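Local coordinates for clavulanic acid biosynthesis oligopeptide binding protein 2 (Streptomyces clavuligerus, PDB 2WOL), which probably binds oligopeptides as an extracellular solute-binding protein of the clavulanic acid biosynthetic pathway, at residues A[513-516]-A[517-521]; A[463-466]-A[467-471]; A[317-320]-A[321-324]. One frame throughout, in Å; residues are numbered along the deposited sequence.

Contact 1: A[513-516]-A[517-521]; sequences VERR and VMEHA
Val517 N donates to Val513 O at 2.9 Å, nearly straight at 162°, the first of four i to i+4 backbone hydrogen bonds. Met518 N to Glu514 O, Glu519 N to Arg515 O and His520 N to Arg516 O continue the series. Over this frame Arg515 and Glu519 illustrate how opposite charges one turn apart can be joined through solvent: a water lying in the guanidinium plane accepts from Arg515 NH1 at 2.9 Å and donates to Glu519 OE2 at 2.8 Å, while NH1 and OE2 themselves remain 5.1 Å apart. Arg515 bends at chi3 (-70°), and its aliphatic part passes the carboxylate at a slant, with Arg515 CG 3.6 Å from Glu519 OE2. Arg516 O has a further neighbour in His520 CD2, at 3.2 Å. The imidazole finds its polar partner outside, NE2 bonding to Asp487. In the conformer modelled here Arg516 pairs with Glu489, though the side chain also has a second one. On the buried side Val513 CG1 and Val517 CG2 meet loosely at 4.3 Å. This is the last part of the amphipathic helix 503-520, with Ala521 leaving helical geometry at positive phi. Val513 and Arg516 pack on helix 488-499, Val513 and Val517 touch helix 460-468, and Met518 and Ala521 reach helix 319-327, so the helix end lies among three others.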
loop_
_atom_site.group_PDB
_atom_site.type_symbol
_atom_site.label_atom_id
_atom_site.label_comp_id
_atom_site.label_asym_id
_atom_site.label_seq_id
_atom_site.Cartn_x
_atom_site.Cartn_y
_atom_site.Cartn_z
ATOM N N VAL A 513 -5.188 4.205 -20.443
ATOM C CA VAL A 513 -3.884 3.708 -19.991
ATOM C C VAL A 513 -3.934 2.205 -19.726
ATOM O O VAL A 513 -3.107 1.455 -20.238
ATOM C CB VAL A 513 -3.374 4.435 -18.723
ATOM C CG1 VAL A 513 -2.070 3.813 -18.224
ATOM C CG2 VAL A 513 -3.176 5.920 -18.999
ATOM N N GLU A 514 -4.914 1.773 -18.931
ATOM C CA GLU A 514 -5.023 0.365 -18.561
ATOM C C GLU A 514 -5.225 -0.519 -19.786
ATOM O O GLU A 514 -4.605 -1.585 -19.901
ATOM C CB GLU A 514 -6.155 0.136 -17.562
ATOM C CG GLU A 514 -6.173 -1.292 -17.029
ATOM C CD GLU A 514 -7.327 -1.573 -16.094
ATOM O OE1 GLU A 514 -8.462 -1.137 -16.384
ATOM O OE2 GLU A 514 -7.090 -2.242 -15.071
ATOM N N ARG A 515 -6.084 -0.067 -20.700
ATOM C CA ARG A 515 -6.317 -0.790 -21.942
ATOM C C ARG A 515 -5.020 -0.954 -22.735
ATOM O O ARG A 515 -4.707 -2.053 -23.189
ATOM C CB ARG A 515 -7.389 -0.093 -22.789
ATOM C CG ARG A 515 -7.656 -0.790 -24.116
ATOM C CD ARG A 515 -8.886 -0.233 -24.818
ATOM N NE ARG A 515 -10.124 -0.593 -24.127
ATOM C CZ ARG A 515 -10.823 -1.704 -24.355
ATOM N NH1 ARG A 515 -10.413 -2.584 -25.262
ATOM N NH2 ARG A 515 -11.936 -1.933 -23.670
ATOM N N ARG A 516 -4.263 0.130 -22.892
ATOM C CA ARG A 516 -3.014 0.061 -23.651
ATOM C C ARG A 516 -2.023 -0.886 -22.982
ATOM O O ARG A 516 -1.343 -1.646 -23.664
ATOM C CB ARG A 516 -2.394 1.449 -23.805
ATOM C CG ARG A 516 -3.088 2.321 -24.827
ATOM C CD ARG A 516 -2.531 3.728 -24.806
ATOM N NE ARG A 516 -3.110 4.561 -25.857
ATOM C CZ ARG A 516 -2.579 4.727 -27.065
ATOM N NH1 ARG A 516 -1.448 4.115 -27.391
ATOM N NH2 ARG A 516 -3.184 5.505 -27.952
ATOM N N VAL A 517 -1.956 -0.845 -21.651
ATOM C CA VAL A 517 -1.084 -1.754 -20.907
ATOM C C VAL A 517 -1.457 -3.213 -21.176
ATOM O O VAL A 517 -0.585 -4.044 -21.406
ATOM C CB VAL A 517 -1.090 -1.462 -19.388
ATOM C CG1 VAL A 517 -0.334 -2.544 -18.618
ATOM C CG2 VAL A 517 -0.481 -0.099 -19.112
ATOM N N MET A 518 -2.756 -3.514 -21.168
ATOM C CA MET A 518 -3.204 -4.870 -21.452
ATOM C C MET A 518 -2.961 -5.266 -22.911
ATOM O O MET A 518 -2.672 -6.425 -23.190
ATOM C CB MET A 518 -4.659 -5.078 -21.019
ATOM C CG MET A 518 -4.843 -5.120 -19.489
ATOM S SD MET A 518 -3.698 -6.211 -18.597
ATOM C CE MET A 518 -4.150 -7.815 -19.259
ATOM N N GLU A 519 -3.051 -4.299 -23.830
ATOM C CA GLU A 519 -2.675 -4.550 -25.229
ATOM C C GLU A 519 -1.214 -5.005 -25.342
ATOM O O GLU A 519 -0.892 -5.894 -26.133
ATOM C CB GLU A 519 -2.923 -3.313 -26.100
ATOM C CG GLU A 519 -4.396 -3.024 -26.355
ATOM C CD GLU A 519 -4.644 -1.657 -26.981
ATOM O OE1 GLU A 519 -3.668 -0.918 -27.234
ATOM O OE2 GLU A 519 -5.828 -1.325 -27.213
ATOM N N HIS A 520 -0.336 -4.402 -24.539
ATOM C CA HIS A 520 1.074 -4.809 -24.481
ATOM C C HIS A 520 1.256 -6.231 -23.947
ATOM O O HIS A 520 2.252 -6.887 -24.255
ATOM C CB HIS A 520 1.890 -3.848 -23.616
ATOM C CG HIS A 520 2.258 -2.573 -24.307
ATOM N ND1 HIS A 520 3.219 -2.513 -25.294
ATOM C CD2 HIS A 520 1.810 -1.307 -24.138
ATOM C CE1 HIS A 520 3.339 -1.264 -25.711
ATOM N NE2 HIS A 520 2.495 -0.513 -25.026
ATOM N N ALA A 521 0.300 -6.681 -23.127
ATOM C CA ALA A 521 0.282 -8.042 -22.565
ATOM C C ALA A 521 1.468 -8.363 -21.634
ATOM O O ALA A 521 1.775 -9.530 -21.381
ATOM C CB ALA A 521 0.136 -9.098 -23.681
HETATM O O HOH W 1 -8.044 -2.921 -26.855
#

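Contact 2: A[463-466]-A[467-471]; sequences FLAP and LVDGR
Leu467 rests on the turn before it, where Leu464 and Phe463 supply both backbone and side-chain contacts. Its CB is 3.4 Å from Leu464 O, and CD1 lies obliquely to the Phe463 ring, 4.4 Å from CE2. With Leu467 CG anti to its carbonyl carbon (chi1 -62°), the isobutyl group reaches back along the helix toward both residues. Leu464 is the second centre of this apolar cluster: its CG meets Val468 CG2 at 3.8 Å, the two side chains crossing at a slant, while its CD1 also approaches Val468 CG1. Ala465 CB adds a looser touch on Asp469 CB, at 4.1 Å.

All this lies near the C-terminal end of helix 460-468. Pro466 has no N-H to give to the turn before, and the helix is kinked there. The amide of Leu467 turns to Leu464 O at 3.0 Å, an i to i+3 bond entering 55° out of the carbonyl plane. Ala465 O accepts from both Val468 N and Asp469 N, the latter at 2.9 Å.

Farther along, Asp469 OD1 receives Arg471 N in an Asx turn and also Arg471 NE, at 2.6 Å, through its syn lone pair. Arg471 NH2 bonds to OD2, completing a side-on, two-nitrogen grip close to the guanidinium plane; Asp495 forms another salt bridge with the arginine. Buried Asp469 thus has both oxygens engaged by Arg471, a pairing that would probably favour the ionised carboxylate and that holds its rotation.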
loop_
_atom_site.group_PDB
_atom_site.type_symbol
_atom_site.label_atom_id
_atom_site.label_comp_id
_atom_site.label_asym_id
_atom_site.label_seq_id
_atom_site.Cartn_x
_atom_site.Cartn_y
_atom_site.Cartn_z
ATOM N N PHE A 463 -1.580 3.481 -7.911
ATOM C CA PHE A 463 -1.668 2.065 -8.226
ATOM C C PHE A 463 -0.902 1.662 -9.485
ATOM O O PHE A 463 -0.145 0.683 -9.475
ATOM C CB PHE A 463 -3.127 1.604 -8.334
ATOM C CG PHE A 463 -3.257 0.123 -8.537
ATOM C CD1 PHE A 463 -3.256 -0.736 -7.443
ATOM C CD2 PHE A 463 -3.325 -0.415 -9.817
ATOM C CE1 PHE A 463 -3.332 -2.110 -7.618
ATOM C CE2 PHE A 463 -3.409 -1.791 -10.005
ATOM C CZ PHE A 463 -3.416 -2.637 -8.909
ATOM N N LEU A 464 -1.108 2.402 -10.569
ATOM C CA LEU A 464 -0.647 1.946 -11.879
ATOM C C LEU A 464 0.693 2.516 -12.346
ATOM O O LEU A 464 1.467 1.807 -12.990
ATOM C CB LEU A 464 -1.731 2.156 -12.946
ATOM C CG LEU A 464 -1.554 1.412 -14.278
ATOM C CD1 LEU A 464 -1.289 -0.079 -14.062
ATOM C CD2 LEU A 464 -2.756 1.615 -15.189
ATOM N N ALA A 465 0.982 3.775 -12.025
ATOM C CA ALA A 465 2.218 4.387 -12.520
ATOM C C ALA A 465 3.504 3.639 -12.136
ATOM O O ALA A 465 4.370 3.449 -12.986
ATOM C CB ALA A 465 2.306 5.853 -12.133
ATOM N N PRO A 466 3.643 3.210 -10.861
ATOM C CA PRO A 466 4.860 2.459 -10.526
ATOM C C PRO A 466 5.015 1.153 -11.310
ATOM O O PRO A 466 6.131 0.661 -11.469
ATOM C CB PRO A 466 4.690 2.171 -9.030
ATOM C CG PRO A 466 3.782 3.260 -8.548
ATOM C CD PRO A 466 2.797 3.404 -9.670
ATOM N N LEU A 467 3.901 0.618 -11.800
ATOM C CA LEU A 467 3.900 -0.645 -12.532
ATOM C C LEU A 467 4.220 -0.510 -14.017
ATOM O O LEU A 467 4.735 -1.457 -14.613
ATOM C CB LEU A 467 2.548 -1.351 -12.387
ATOM C CG LEU A 467 2.078 -1.782 -10.998
ATOM C CD1 LEU A 467 0.749 -2.519 -11.126
ATOM C CD2 LEU A 467 3.117 -2.661 -10.284
ATOM N N VAL A 468 3.905 0.641 -14.616
ATOM C CA VAL A 468 3.936 0.756 -16.086
ATOM C C VAL A 468 4.572 2.025 -16.657
ATOM O O VAL A 468 4.844 2.091 -17.861
ATOM C CB VAL A 468 2.515 0.601 -16.709
ATOM C CG1 VAL A 468 1.874 -0.732 -16.292
ATOM C CG2 VAL A 468 1.610 1.788 -16.356
ATOM N N ASP A 469 4.782 3.032 -15.811
ATOM C CA ASP A 469 5.312 4.319 -16.262
ATOM C C ASP A 469 6.814 4.189 -16.500
ATOM O O ASP A 469 7.557 3.800 -15.603
ATOM C CB ASP A 469 4.991 5.409 -15.226
ATOM C CG ASP A 469 5.342 6.810 -15.699
ATOM O OD1 ASP A 469 6.438 7.014 -16.265
ATOM O OD2 ASP A 469 4.517 7.716 -15.469
ATOM N N GLY A 470 7.245 4.515 -17.718
ATOM C CA GLY A 470 8.652 4.410 -18.113
ATOM C C GLY A 470 9.606 5.218 -17.252
ATOM O O GLY A 470 10.760 4.830 -17.061
ATOM N N ARG A 471 9.119 6.345 -16.736
ATOM C CA ARG A 471 9.908 7.212 -15.862
ATOM C C ARG A 471 10.078 6.615 -14.459
ATOM O O ARG A 471 10.867 7.121 -13.659
ATOM C CB ARG A 471 9.266 8.604 -15.767
ATOM C CG ARG A 471 9.395 9.485 -17.018
ATOM C CD ARG A 471 8.321 9.218 -18.085
ATOM N NE ARG A 471 6.955 9.211 -17.553
ATOM C CZ ARG A 471 6.109 10.239 -17.593
ATOM N NH1 ARG A 471 6.461 11.397 -18.145
ATOM N NH2 ARG A 471 4.893 10.105 -17.082
#

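Contact 3: A[317-320]-A[321-324]; sequences DNVH and VRRA
Arg322 bends at chi3 (-62°), which folds its guanidinium back over Val319, whereas Arg323 runs extended from CG to NE and passes the same valine at a slant, its guanidinium face against CG2. Both contacts belong to the N-terminal turn of helix 319-327, a worked case of side-chain N-capping. Asn318 occupies the N-cap: its CG is anti to the backbone N (chi1 -169°), and OD1 accepts from His320 N at 2.8 Å, with the donor in the carbonyl plane. The same residue's backbone O takes a longer bond from Arg322 N, opening the i to i+4 series continued by Arg323 N to Val319 O and Ala324 N to His320 O.

Val319 is shared by the two arginines. Its CA stands 3.6 Å above the centre of the Arg322 guanidinium, and its CG2 lies 3.5 Å above the Arg323 guanidinium plane, displaced toward the rim. An aliphatic residue thereby packs against flat faces while the guanidinium nitrogens bond to acceptors elsewhere. Arg322 NE bonds to His520 O and NH1 to Phe316 O; Arg323 uses NH2 for Glu519 O and NE for Tyr365 OH. The arginines therefore tie the start of this helix to the end of helix 503-520, where backbone carbonyls gather. Val321 packs less closely on the cap, its CG2 being 4.1 Å from Asn318 CB. At the Arg322 edge a water lies in the guanidinium plane, accepting from NH2 at 2.9 Å and donating to Asp317 O at 3.1 Å.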
loop_
_atom_site.group_PDB
_atom_site.type_symbol
_atom_site.label_atom_id
_atom_site.label_comp_id
_atom_site.label_asym_id
_atom_site.label_seq_id
_atom_site.Cartn_x
_atom_site.Cartn_y
_atom_site.Cartn_z
ATOM N N ASP A 317 10.064 -10.493 -25.778
ATOM C CA ASP A 317 10.037 -9.262 -26.561
ATOM C C ASP A 317 8.901 -9.272 -27.587
ATOM O O ASP A 317 8.463 -8.216 -28.052
ATOM C CB ASP A 317 11.383 -9.056 -27.271
ATOM C CG ASP A 317 11.776 -10.237 -28.147
ATOM O OD1 ASP A 317 11.870 -11.370 -27.638
ATOM O OD2 ASP A 317 12.010 -10.025 -29.358
ATOM N N ASN A 318 8.427 -10.470 -27.921
ATOM C CA ASN A 318 7.377 -10.649 -28.915
ATOM C C ASN A 318 6.013 -10.621 -28.239
ATOM O O ASN A 318 5.737 -11.430 -27.345
ATOM C CB ASN A 318 7.594 -11.965 -29.670
ATOM C CG ASN A 318 6.708 -12.090 -30.889
ATOM O OD1 ASN A 318 5.491 -12.178 -30.773
ATOM N ND2 ASN A 318 7.319 -12.108 -32.073
ATOM N N VAL A 319 5.164 -9.687 -28.662
ATOM C CA VAL A 319 3.827 -9.533 -28.066
ATOM C C VAL A 319 3.008 -10.825 -28.131
ATOM O O VAL A 319 2.179 -11.080 -27.261
ATOM C CB VAL A 319 3.031 -8.338 -28.678
ATOM C CG1 VAL A 319 2.649 -8.611 -30.134
ATOM C CG2 VAL A 319 1.793 -8.017 -27.830
ATOM N N HIS A 320 3.244 -11.638 -29.159
ATOM C CA HIS A 320 2.466 -12.861 -29.345
ATOM C C HIS A 320 2.859 -13.972 -28.389
ATOM O O HIS A 320 2.010 -14.765 -27.978
ATOM C CB HIS A 320 2.493 -13.289 -30.808
ATOM C CG HIS A 320 1.826 -12.301 -31.703
ATOM N ND1 HIS A 320 2.520 -11.473 -32.559
ATOM C CD2 HIS A 320 0.522 -11.960 -31.822
ATOM C CE1 HIS A 320 1.665 -10.683 -33.186
ATOM N NE2 HIS A 320 0.448 -10.957 -32.754
ATOM N N VAL A 321 4.136 -14.007 -28.018
ATOM C CA VAL A 321 4.580 -14.859 -26.918
ATOM C C VAL A 321 3.825 -14.465 -25.646
ATOM O O VAL A 321 3.314 -15.323 -24.927
ATOM C CB VAL A 321 6.105 -14.757 -26.705
ATOM C CG1 VAL A 321 6.509 -15.289 -25.335
ATOM C CG2 VAL A 321 6.840 -15.497 -27.815
ATOM N N ARG A 322 3.729 -13.159 -25.399
ATOM C CA ARG A 322 3.108 -12.669 -24.169
ATOM C C ARG A 322 1.613 -12.961 -24.151
ATOM O O ARG A 322 1.070 -13.359 -23.125
ATOM C CB ARG A 322 3.392 -11.180 -23.971
ATOM C CG ARG A 322 4.887 -10.855 -23.949
ATOM C CD ARG A 322 5.176 -9.466 -23.400
ATOM N NE ARG A 322 4.587 -8.387 -24.193
ATOM C CZ ARG A 322 5.206 -7.748 -25.186
ATOM N NH1 ARG A 322 6.444 -8.083 -25.543
ATOM N NH2 ARG A 322 4.579 -6.773 -25.828
ATOM N N ARG A 323 0.957 -12.782 -25.296
ATOM C CA ARG A 323 -0.469 -13.095 -25.412
ATOM C C ARG A 323 -0.743 -14.591 -25.293
ATOM O O ARG A 323 -1.749 -14.991 -24.709
ATOM C CB ARG A 323 -1.055 -12.523 -26.708
ATOM C CG ARG A 323 -1.099 -11.001 -26.692
ATOM C CD ARG A 323 -1.640 -10.410 -27.974
ATOM N NE ARG A 323 -1.692 -8.955 -27.864
ATOM C CZ ARG A 323 -1.761 -8.115 -28.894
ATOM N NH1 ARG A 323 -1.805 -8.565 -30.146
ATOM N NH2 ARG A 323 -1.789 -6.810 -28.667
ATOM N N ALA A 324 0.154 -15.413 -25.837
ATOM C CA ALA A 324 0.042 -16.860 -25.687
ATOM C C ALA A 324 -0.015 -17.236 -24.212
ATOM O O ALA A 324 -0.851 -18.035 -23.802
ATOM C CB ALA A 324 1.203 -17.563 -26.371
HETATM O O HOH W 2 6.338 -5.968 -28.021
#

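Helix 503-520, which carries contact 1, is touched by the helices of the other two. Contact 2 is buried and packs on it through valine and leucine: Val517 CG1 meets Val468 CG1 at 3.7 Å. Contact 3, partly buried and farther from the chain's centre, joins it mainly through arginine-to-carbonyl hydrogen bonds, with Ala521 packed on the arginine chains. Contact 1 combines both characters, with an apolar side facing contact 2 and a water-bridged charged pair on its exposed side. Contacts 2 and 3 do not touch, their nearest atoms being about 11 Å apart. A direct salt bridge joins buried Asp469 to exposed Arg471 in contact 2, whereas a water links the Arg515 and Glu519 charges in contact 1.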